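Local coordinates for protein HTPA Reductase (Selaginella moellendorffii, PDB 5U5N) that probably catalyses the NAD(P)H-dependent reduction of 4-hydroxy-tetrahydrodipicolinate to tetrahydrodipicolinate in the diaminopimelate route to lysine, at residues A21-A26 / Y243-V248; A138-M143 / S178-L183; Q157-H162 / M202-V207. All coordinates share one frame; numbering follows the deposited sequence.

Interaction 1: residues A21-A26 / Y243-V248. With NAD (nicotinamide-adenine-dinucleotide), chain C.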
loop_
_atom_site.group_PDB
_atom_site.type_symbol
_atom_site.label_atom_id
_atom_site.label_comp_id
_atom_site.label_asym_id
_atom_site.label_seq_id
_atom_site.Cartn_x
_atom_site.Cartn_y
_atom_site.Cartn_z
ATOM N N ALA A 21 -9.613 -1.816 -28.225
ATOM C CA ALA A 21 -10.117 -0.932 -29.274
ATOM C C ALA A 21 -11.423 -0.264 -28.843
ATOM O O ALA A 21 -11.632 0.908 -29.068
ATOM C CB ALA A 21 -10.312 -1.700 -30.586
ATOM N N GLU A 22 -12.297 -1.043 -28.235
ATOM C CA GLU A 22 -13.576 -0.534 -27.739
ATOM C C GLU A 22 -13.417 0.489 -26.641
ATOM O O GLU A 22 -14.150 1.478 -26.614
ATOM C CB GLU A 22 -14.456 -1.674 -27.259
ATOM C CG GLU A 22 -14.908 -2.474 -28.454
ATOM C CD GLU A 22 -16.179 -3.219 -28.220
ATOM O OE1 GLU A 22 -16.049 -4.403 -27.828
ATOM O OE2 GLU A 22 -17.276 -2.607 -28.403
ATOM N N ALA A 23 -12.450 0.244 -25.766
ATOM C CA ALA A 23 -12.116 1.171 -24.698
ATOM C C ALA A 23 -11.437 2.410 -25.244
ATOM O O ALA A 23 -11.689 3.513 -24.725
ATOM C CB ALA A 23 -11.234 0.498 -23.676
ATOM N N ALA A 24 -10.601 2.258 -26.279
ATOM C CA ALA A 24 -9.958 3.413 -26.911
ATOM C C ALA A 24 -11.012 4.339 -27.519
ATOM O O ALA A 24 -10.950 5.547 -27.344
ATOM C CB ALA A 24 -8.911 2.973 -27.961
ATOM N N VAL A 25 -11.971 3.743 -28.223
ATOM C CA VAL A 25 -13.059 4.465 -28.925
ATOM C C VAL A 25 -13.944 5.217 -27.910
ATOM O O VAL A 25 -14.164 6.395 -28.055
ATOM C CB VAL A 25 -13.890 3.490 -29.806
ATOM C CG1 VAL A 25 -15.243 4.031 -30.168
ATOM C CG2 VAL A 25 -13.122 3.172 -31.073
ATOM N N ALA A 26 -14.420 4.515 -26.890
ATOM C CA ALA A 26 -15.237 5.084 -25.821
ATOM C C ALA A 26 -14.548 6.215 -25.041
ATOM O O ALA A 26 -15.188 7.169 -24.677
ATOM C CB ALA A 26 -15.676 3.987 -24.866
ATOM N N TYR A 243 -7.037 -4.177 -18.183
ATOM C CA TYR A 243 -5.950 -4.237 -19.178
ATOM C C TYR A 243 -6.251 -3.235 -20.301
ATOM O O TYR A 243 -5.362 -2.486 -20.703
ATOM C CB TYR A 243 -5.703 -5.682 -19.703
ATOM C CG TYR A 243 -5.689 -6.701 -18.561
ATOM C CD1 TYR A 243 -4.691 -6.676 -17.603
ATOM C CD2 TYR A 243 -6.703 -7.652 -18.415
ATOM C CE1 TYR A 243 -4.679 -7.577 -16.535
ATOM C CE2 TYR A 243 -6.714 -8.540 -17.349
ATOM C CZ TYR A 243 -5.704 -8.498 -16.410
ATOM O OH TYR A 243 -5.726 -9.339 -15.310
ATOM N N ALA A 244 -7.499 -3.208 -20.772
ATOM C CA ALA A 244 -7.974 -2.214 -21.735
ATOM C C ALA A 244 -7.762 -0.765 -21.271
ATOM O O ALA A 244 -7.219 0.083 -21.992
ATOM C CB ALA A 244 -9.442 -2.442 -22.045
ATOM N N GLN A 245 -8.198 -0.476 -20.056
ATOM C CA GLN A 245 -8.048 0.892 -19.516
ATOM C C GLN A 245 -6.568 1.263 -19.300
ATOM O O GLN A 245 -6.185 2.382 -19.572
ATOM C CB GLN A 245 -8.865 1.081 -18.215
ATOM C CG GLN A 245 -10.370 0.990 -18.415
ATOM C CD GLN A 245 -10.869 1.969 -19.442
ATOM O OE1 GLN A 245 -10.489 3.114 -19.412
ATOM N NE2 GLN A 245 -11.703 1.509 -20.386
ATOM N N GLY A 246 -5.730 0.332 -18.872
ATOM C CA GLY A 246 -4.308 0.616 -18.746
ATOM C C GLY A 246 -3.623 0.829 -20.082
ATOM O O GLY A 246 -2.765 1.697 -20.208
ATOM N N THR A 247 -3.999 0.059 -21.092
ATOM C CA THR A 247 -3.498 0.290 -22.455
ATOM C C THR A 247 -3.820 1.726 -22.976
ATOM O O THR A 247 -2.961 2.392 -23.560
ATOM C CB THR A 247 -4.005 -0.780 -23.458
ATOM O OG1 THR A 247 -3.825 -2.097 -22.923
ATOM C CG2 THR A 247 -3.227 -0.647 -24.721
ATOM N N VAL A 248 -5.031 2.211 -22.745
ATOM C CA VAL A 248 -5.359 3.590 -23.124
ATOM C C VAL A 248 -4.402 4.605 -22.457
ATOM O O VAL A 248 -3.851 5.494 -23.081
ATOM C CB VAL A 248 -6.822 3.940 -22.780
ATOM C CG1 VAL A 248 -7.099 5.434 -22.949
ATOM C CG2 VAL A 248 -7.784 3.148 -23.654
HETATM P PA NAD C . -6.671 -14.137 -28.765
HETATM O O1A NAD C . -6.238 -15.553 -29.102
HETATM O O2A NAD C . -8.105 -13.814 -28.395
HETATM O O5B NAD C . -6.284 -13.148 -29.952
HETATM C C5B NAD C . -4.958 -12.984 -30.416
HETATM C C4B NAD C . -5.077 -12.589 -31.882
HETATM O O4B NAD C . -3.803 -12.287 -32.448
HETATM C C3B NAD C . -5.709 -13.679 -32.747
HETATM O O3B NAD C . -7.032 -13.267 -33.136
HETATM C C2B NAD C . -4.724 -13.882 -33.909
HETATM O O2B NAD C . -5.397 -14.118 -35.168
HETATM C C1B NAD C . -3.858 -12.609 -33.842
HETATM N N9A NAD C . -2.479 -12.659 -34.400
HETATM C C8A NAD C . -1.607 -13.688 -34.344
HETATM N N7A NAD C . -0.446 -13.363 -34.957
HETATM C C5A NAD C . -0.554 -12.101 -35.408
HETATM C C6A NAD C . 0.304 -11.156 -36.156
HETATM N N6A NAD C . 1.551 -11.506 -36.538
HETATM N N1A NAD C . -0.180 -9.927 -36.439
HETATM C C2A NAD C . -1.426 -9.552 -36.077
HETATM N N3A NAD C . -2.267 -10.372 -35.400
HETATM C C4A NAD C . -1.894 -11.634 -35.039
HETATM O O3 NAD C . -5.651 -13.615 -27.624
HETATM P PN NAD C . -6.066 -12.588 -26.439
HETATM O O1N NAD C . -7.020 -13.355 -25.552
HETATM O O2N NAD C . -6.495 -11.265 -27.045
HETATM O O5D NAD C . -4.613 -12.360 -25.776
HETATM C C5D NAD C . -3.564 -11.816 -26.570
HETATM C C4D NAD C . -2.233 -11.747 -25.831
HETATM O O4D NAD C . -2.301 -10.715 -24.841
HETATM C C3D NAD C . -1.849 -13.043 -25.103
HETATM O O3D NAD C . -0.448 -13.333 -25.254
HETATM C C2D NAD C . -2.176 -12.751 -23.652
HETATM O O2D NAD C . -1.333 -13.437 -22.725
HETATM C C1D NAD C . -1.914 -11.254 -23.569
HETATM N N1N NAD C . -2.557 -10.550 -22.439
HETATM C C2N NAD C . -1.789 -9.657 -21.788
HETATM C C3N NAD C . -2.268 -8.912 -20.714
HETATM C C7N NAD C . -1.366 -7.926 -19.996
HETATM O O7N NAD C . -1.603 -7.666 -18.827
HETATM N N7N NAD C . -0.315 -7.347 -20.600
HETATM C C4N NAD C . -3.590 -9.121 -20.316
HETATM C C5N NAD C . -4.381 -10.048 -20.991
HETATM C C6N NAD C . -3.839 -10.759 -22.062
#
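Ala23 and Ala244 bring two helices together: the axes of segments 21-26 and 243-248 pass 8.7 Å apart and cross at -55°, with the CA atoms of Ala24 and Val248 also close, one residue on in the first helix and one turn on in the second. Small residues permit this approach. The methyl carbon CB of Ala23 lies 3.8 Å from CB of Ala244, and it also meets the amide end of Gln245, whose NE2 is 3.5 Å away. That amide starts on a CB directed away from helix 15-27; a chain bent at chi2 (-56°) folds it back over the alanine, while its OE1 is hydrogen-bonded to Arg279. Val248 finishes the interface with one branch, CG2, which rests against the backbone of the other helix 3.9 Å from CA of Ala24.

On the same helical segment, Tyr243 serves the cofactor. Atom C4N of the NAD nicotinamide sits over one face of its ring, 3.6 Å above the plane and displaced toward the rim. The carbonyl oxygen of Tyr243 takes two donors from opposite faces of its plane, Thr247 N and Thr247 OG1, the latter at 2.7 Å; this hydroxyl is also hydrogen-bonded to Tyr80 OH. Helix 15-27 follows the first strand of the parallel sheet and opens with the NAD-binding residues Lys15 and Val16, so the contact packs a late helix onto the dinucleotide-binding helix of a Rossmann fold.

Interaction 2: residues A138-M143 / S178-L183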
loop_
_atom_site.group_PDB
_atom_site.type_symbol
_atom_site.label_atom_id
_atom_site.label_comp_id
_atom_site.label_asym_id
_atom_site.label_seq_id
_atom_site.Cartn_x
_atom_site.Cartn_y
_atom_site.Cartn_z
ATOM N N ALA A 138 4.146 -2.368 -6.721
ATOM C CA ALA A 138 5.394 -1.639 -6.669
ATOM C C ALA A 138 5.520 -0.827 -5.384
ATOM O O ALA A 138 6.660 -0.538 -4.925
ATOM C CB ALA A 138 5.543 -0.744 -7.871
ATOM N N ALA A 139 4.356 -0.481 -4.819
ATOM C CA ALA A 139 4.288 0.185 -3.522
ATOM C C ALA A 139 4.768 -0.769 -2.467
ATOM O O ALA A 139 5.685 -0.421 -1.706
ATOM C CB ALA A 139 2.861 0.607 -3.207
ATOM N N MET A 140 4.141 -1.956 -2.422
ATOM C CA MET A 140 4.501 -2.974 -1.455
ATOM C C MET A 140 5.988 -3.229 -1.467
ATOM O O MET A 140 6.552 -3.384 -0.409
ATOM C CB MET A 140 3.780 -4.294 -1.696
ATOM C CG MET A 140 2.323 -4.330 -1.392
ATOM S SD MET A 140 1.876 -3.894 0.278
ATOM C CE MET A 140 2.781 -5.123 1.214
ATOM N N GLU A 141 6.623 -3.243 -2.637
ATOM C CA GLU A 141 8.055 -3.485 -2.702
ATOM C C GLU A 141 8.926 -2.342 -2.176
ATOM O O GLU A 141 10.017 -2.563 -1.565
ATOM C CB GLU A 141 8.464 -3.818 -4.147
ATOM C CG GLU A 141 9.906 -4.335 -4.290
ATOM C CD GLU A 141 10.669 -3.589 -5.379
ATOM O OE1 GLU A 141 10.662 -2.315 -5.279
ATOM O OE2 GLU A 141 11.261 -4.238 -6.312
ATOM N N ILE A 142 8.481 -1.125 -2.458
ATOM C CA ILE A 142 9.179 0.039 -1.931
ATOM C C ILE A 142 9.073 0.009 -0.400
ATOM O O ILE A 142 10.099 0.093 0.309
ATOM C CB ILE A 142 8.623 1.347 -2.488
ATOM C CG1 ILE A 142 9.042 1.495 -3.951
ATOM C CG2 ILE A 142 9.162 2.527 -1.699
ATOM C CD1 ILE A 142 8.163 2.465 -4.707
ATOM N N MET A 143 7.843 -0.138 0.076
ATOM C CA MET A 143 7.561 -0.260 1.515
ATOM C C MET A 143 8.450 -1.337 2.163
ATOM O O MET A 143 9.071 -1.107 3.184
ATOM C CB MET A 143 6.075 -0.589 1.725
ATOM C CG MET A 143 5.614 -0.412 3.149
ATOM S SD MET A 143 5.761 -1.914 4.132
ATOM C CE MET A 143 4.169 -2.633 3.654
ATOM N N SER A 178 7.336 -11.965 -2.476
ATOM C CA SER A 178 8.727 -11.558 -2.365
ATOM C C SER A 178 8.959 -10.282 -1.505
ATOM O O SER A 178 9.973 -10.141 -0.818
ATOM C CB SER A 178 9.312 -11.359 -3.746
ATOM O OG SER A 178 10.427 -10.506 -3.641
ATOM N N SER A 179 8.065 -9.319 -1.625
ATOM C CA SER A 179 8.122 -8.112 -0.799
ATOM C C SER A 179 7.792 -8.475 0.640
ATOM O O SER A 179 8.482 -8.041 1.540
ATOM C CB SER A 179 7.179 -7.016 -1.328
ATOM O OG SER A 179 7.724 -6.545 -2.541
ATOM N N LEU A 180 6.777 -9.295 0.834
ATOM C CA LEU A 180 6.345 -9.726 2.153
ATOM C C LEU A 180 7.440 -10.467 2.934
ATOM O O LEU A 180 7.508 -10.335 4.167
ATOM C CB LEU A 180 5.066 -10.546 2.069
ATOM C CG LEU A 180 3.823 -9.721 1.675
ATOM C CD1 LEU A 180 2.640 -10.616 1.287
ATOM C CD2 LEU A 180 3.428 -8.749 2.815
ATOM N N ARG A 181 8.332 -11.177 2.213
ATOM C CA ARG A 181 9.519 -11.773 2.802
ATOM C C ARG A 181 10.511 -10.743 3.306
ATOM O O ARG A 181 11.143 -10.966 4.340
ATOM C CB ARG A 181 10.258 -12.700 1.818
ATOM C CG ARG A 181 9.519 -13.985 1.570
ATOM C CD ARG A 181 10.392 -15.070 0.936
ATOM N NE ARG A 181 9.481 -16.092 0.421
ATOM C CZ ARG A 181 9.126 -16.251 -0.847
ATOM N NH1 ARG A 181 9.651 -15.481 -1.818
ATOM N NH2 ARG A 181 8.248 -17.213 -1.141
ATOM N N LYS A 182 10.683 -9.644 2.589
ATOM C CA LYS A 182 11.556 -8.589 3.061
ATOM C C LYS A 182 10.997 -7.900 4.315
ATOM O O LYS A 182 11.753 -7.327 5.069
ATOM C CB LYS A 182 11.816 -7.569 1.970
ATOM C CG LYS A 182 12.571 -8.163 0.820
ATOM C CD LYS A 182 13.221 -7.092 -0.030
ATOM C CE LYS A 182 13.845 -7.737 -1.275
ATOM N NZ LYS A 182 15.036 -7.005 -1.799
ATOM N N LEU A 183 9.679 -7.968 4.496
ATOM C CA LEU A 183 9.007 -7.473 5.688
ATOM C C LEU A 183 9.048 -8.477 6.860
ATOM O O LEU A 183 8.500 -8.203 7.969
ATOM C CB LEU A 183 7.573 -7.072 5.328
ATOM C CG LEU A 183 7.456 -5.820 4.451
ATOM C CD1 LEU A 183 6.085 -5.759 3.772
ATOM C CD2 LEU A 183 7.723 -4.560 5.257
#
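Ser179 makes the tightest approach, its OG lying 3.1 Å from CA and 3.3 Å from CB of Glu141. The hydroxyl is laid against carbon atoms here; Glu141 N is close as well, but at a poor angle for a bond. Beside it, CB of Ser179 packs 3.8 Å from the carbonyl oxygen of Met140. On one flank of the serine the two methionines meet leucines. Met140 is bent at both chi2 (-57°) and chi3 (-59°), which curls its methyl CE back across the interface until it stands 4.0 Å from CD2 of Leu180, the two side chains crossing obliquely; the same methyl reaches CD1 of Leu183. Met143 and Leu183 cross at about a right angle, with the sulfur SD 3.5 Å from CD2 of the leucine and the methyl CE against CD1.

Behind these contacts, helix segments 138-143 and 178-182 run nearly alongside each other, their axes 21° apart and 8.6 Å at closest, which suits a serine at the nearest point. Leu180 is backed by Tyr220 and Ile222 of strand 215-223, and Leu183 by Ala150 and Phe151. Helix 131-146 also packs against the second subunit, Ile142 on Ile142 and Met143 on Ala139 of that subunit.

Chemically, then, the join is van der Waals packing, with flexible thioethers fitted around branched leucine ends. Glu141 OE2 makes a long, weak ion pair with Lys145 of its own helix; Lys182 NZ stands 6.5 Å from that OE2, so any attraction across the contact is probably weak.

Interaction 3: residues Q157-H162 / M202-V207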
loop_
_atom_site.group_PDB
_atom_site.type_symbol
_atom_site.label_atom_id
_atom_site.label_comp_id
_atom_site.label_asym_id
_atom_site.label_seq_id
_atom_site.Cartn_x
_atom_site.Cartn_y
_atom_site.Cartn_z
ATOM N N GLN A 157 -0.869 -15.760 5.176
ATOM C CA GLN A 157 -1.608 -16.649 4.286
ATOM C C GLN A 157 -1.882 -15.878 3.015
ATOM O O GLN A 157 -2.189 -14.671 3.050
ATOM C CB GLN A 157 -2.942 -17.058 4.858
ATOM C CG GLN A 157 -2.893 -17.801 6.175
ATOM C CD GLN A 157 -4.153 -17.557 6.981
ATOM O OE1 GLN A 157 -4.975 -18.449 7.123
ATOM N NE2 GLN A 157 -4.343 -16.322 7.444
ATOM N N VAL A 158 -1.799 -16.567 1.889
ATOM C CA VAL A 158 -2.065 -15.986 0.595
ATOM C C VAL A 158 -3.008 -16.924 -0.132
ATOM O O VAL A 158 -2.782 -18.116 -0.198
ATOM C CB VAL A 158 -0.790 -15.786 -0.225
ATOM C CG1 VAL A 158 -1.127 -15.138 -1.546
ATOM C CG2 VAL A 158 0.219 -14.943 0.539
ATOM N N THR A 159 -4.111 -16.352 -0.595
ATOM C CA THR A 159 -5.113 -17.060 -1.349
ATOM C C THR A 159 -5.299 -16.318 -2.677
ATOM O O THR A 159 -5.196 -15.071 -2.742
ATOM C CB THR A 159 -6.441 -17.132 -0.568
ATOM O OG1 THR A 159 -6.227 -17.701 0.719
ATOM C CG2 THR A 159 -7.429 -18.044 -1.260
ATOM N N GLU A 160 -5.516 -17.091 -3.735
ATOM C CA GLU A 160 -5.809 -16.505 -5.028
ATOM C C GLU A 160 -6.616 -17.417 -5.930
ATOM O O GLU A 160 -6.508 -18.636 -5.863
ATOM C CB GLU A 160 -4.518 -16.059 -5.760
ATOM C CG GLU A 160 -3.512 -17.179 -6.137
ATOM C CD GLU A 160 -3.475 -17.489 -7.645
ATOM O OE1 GLU A 160 -4.436 -18.117 -8.170
ATOM O OE2 GLU A 160 -2.496 -17.095 -8.333
ATOM N N SER A 161 -7.427 -16.781 -6.758
ATOM C CA SER A 161 -8.329 -17.440 -7.646
ATOM C C SER A 161 -8.129 -16.937 -9.085
ATOM O O SER A 161 -7.971 -15.755 -9.338
ATOM C CB SER A 161 -9.759 -17.217 -7.189
ATOM O OG SER A 161 -10.647 -17.846 -8.079
ATOM N N HIS A 162 -8.140 -17.890 -10.000
ATOM C CA HIS A 162 -7.957 -17.687 -11.454
ATOM C C HIS A 162 -8.759 -18.809 -12.095
ATOM O O HIS A 162 -9.108 -19.784 -11.406
ATOM C CB HIS A 162 -6.497 -17.847 -11.866
ATOM C CG HIS A 162 -5.657 -16.631 -11.634
ATOM N ND1 HIS A 162 -5.043 -16.363 -10.429
ATOM C CD2 HIS A 162 -5.317 -15.612 -12.458
ATOM C CE1 HIS A 162 -4.365 -15.230 -10.521
ATOM N NE2 HIS A 162 -4.518 -14.753 -11.741
ATOM N N MET A 202 -16.897 -18.595 -6.089
ATOM C CA MET A 202 -18.049 -17.722 -5.883
ATOM C C MET A 202 -18.313 -17.456 -4.403
ATOM O O MET A 202 -18.296 -16.315 -3.989
ATOM C CB MET A 202 -19.294 -18.316 -6.511
ATOM C CG MET A 202 -19.249 -18.367 -8.026
ATOM S SD MET A 202 -20.757 -18.962 -8.796
ATOM C CE MET A 202 -22.011 -18.034 -7.900
ATOM N N THR A 203 -18.560 -18.509 -3.631
ATOM C CA THR A 203 -19.039 -18.400 -2.254
ATOM C C THR A 203 -17.990 -17.820 -1.290
ATOM O O THR A 203 -18.350 -17.222 -0.274
ATOM C CB THR A 203 -19.466 -19.782 -1.644
ATOM O OG1 THR A 203 -20.149 -20.617 -2.595
ATOM C CG2 THR A 203 -20.356 -19.596 -0.394
ATOM N N ARG A 204 -16.710 -18.018 -1.588
ATOM C CA ARG A 204 -15.637 -17.647 -0.678
ATOM C C ARG A 204 -14.768 -16.521 -1.210
ATOM O O ARG A 204 -14.362 -15.669 -0.432
ATOM C CB ARG A 204 -14.775 -18.857 -0.323
ATOM C CG ARG A 204 -13.428 -18.490 0.309
ATOM C CD ARG A 204 -12.370 -19.571 0.224
ATOM N NE ARG A 204 -11.311 -19.308 1.200
ATOM C CZ ARG A 204 -10.111 -19.896 1.251
ATOM N NH1 ARG A 204 -9.730 -20.821 0.363
ATOM N NH2 ARG A 204 -9.264 -19.533 2.216
ATOM N N MET A 205 -14.449 -16.514 -2.495
ATOM C CA MET A 205 -13.670 -15.409 -3.057
ATOM C C MET A 205 -14.541 -14.266 -3.578
ATOM O O MET A 205 -14.037 -13.186 -3.801
ATOM C CB MET A 205 -12.730 -15.912 -4.162
ATOM C CG MET A 205 -11.757 -16.986 -3.705
ATOM S SD MET A 205 -10.564 -16.403 -2.490
ATOM C CE MET A 205 -9.448 -15.484 -3.538
ATOM N N GLY A 206 -15.832 -14.490 -3.759
ATOM C CA GLY A 206 -16.739 -13.470 -4.287
ATOM C C GLY A 206 -16.717 -13.289 -5.803
ATOM O O GLY A 206 -17.205 -12.273 -6.298
ATOM N N VAL A 207 -16.180 -14.260 -6.544
ATOM C CA VAL A 207 -16.062 -14.124 -7.987
ATOM C C VAL A 207 -17.463 -14.222 -8.576
ATOM O O VAL A 207 -18.175 -15.167 -8.236
ATOM C CB VAL A 207 -15.151 -15.201 -8.610
ATOM C CG1 VAL A 207 -15.140 -15.096 -10.157
ATOM C CG2 VAL A 207 -13.730 -15.090 -8.073
#
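Met205 carries most of the meeting between strand segment 157-162 and the turn that follows helix 198-203. Its CB points toward the strand, and from there the chain can be followed atom by atom. CG, set beside the backbone N by a chi1 of -58°, lies 4.0 Å from CB of Ser161. Further bends at chi2 and chi3 fold the thioether over the strand: SD comes 3.7 Å from CG2 of Thr159, and the terminal CE settles between the two residues, 4.0 Å from that same methyl and equally near the backbone N of Ser161, with CA of Glu160 close by. With the thioether cut back to an alanine, the methyl of Thr159 and CB of Ser161 would probably lose their cover, and a gap is likely to open between turn and strand.

Arg204 reaches the strand at full stretch, extended from CG to NE. The methyl CG2 of Thr159 lies over one face of the guanidinium, 3.8 Å above its plane and displaced toward the rim, while the charge is met elsewhere, NH1 forming salt bridges with Glu200 and Glu193. At the other end of the turn, CG2 of Val207 lies 4.1 Å from OG of Ser161, a hydroxyl hydrogen-bonded to His215. Between Met205 and Val207 the chain passes through Gly206, which leaves the helical conformation with a positive phi (80°).

Glu160 turns its CB away from this turn; its OE1 accepts a 2.9 Å hydrogen bond from ND1 of His162 and also pairs with Arg196. Strand 155-162 is an inner strand of the mixed sheet, flanked by 193-195 and 215-223, and the turn leaving helix 198-203 packs against it, running at 37° to it, on the side of Thr159 and Ser161.

From the N terminus, the chain passes through helix 15-27 and lays down four of the five strands of the parallel sheet before helix 131-146 leads into the C-terminal family region. Interaction 2 closes a loop of 34 residues there, bringing helix 171-182 back to helix 131-146. Strand 155-162 lies inside that loop, but interaction 3 closes its own loop of 39 residues from it to 202-207, so the two cross along the chain. Interaction 1 closes last, when helix 241-259 returns to helix 15-27, and both others nest within its loop; strand 266-267 then completes the parallel sheet. Interaction 1 ties the two family regions together, whereas interactions 2 and 3 lie wholly within the C-terminal one.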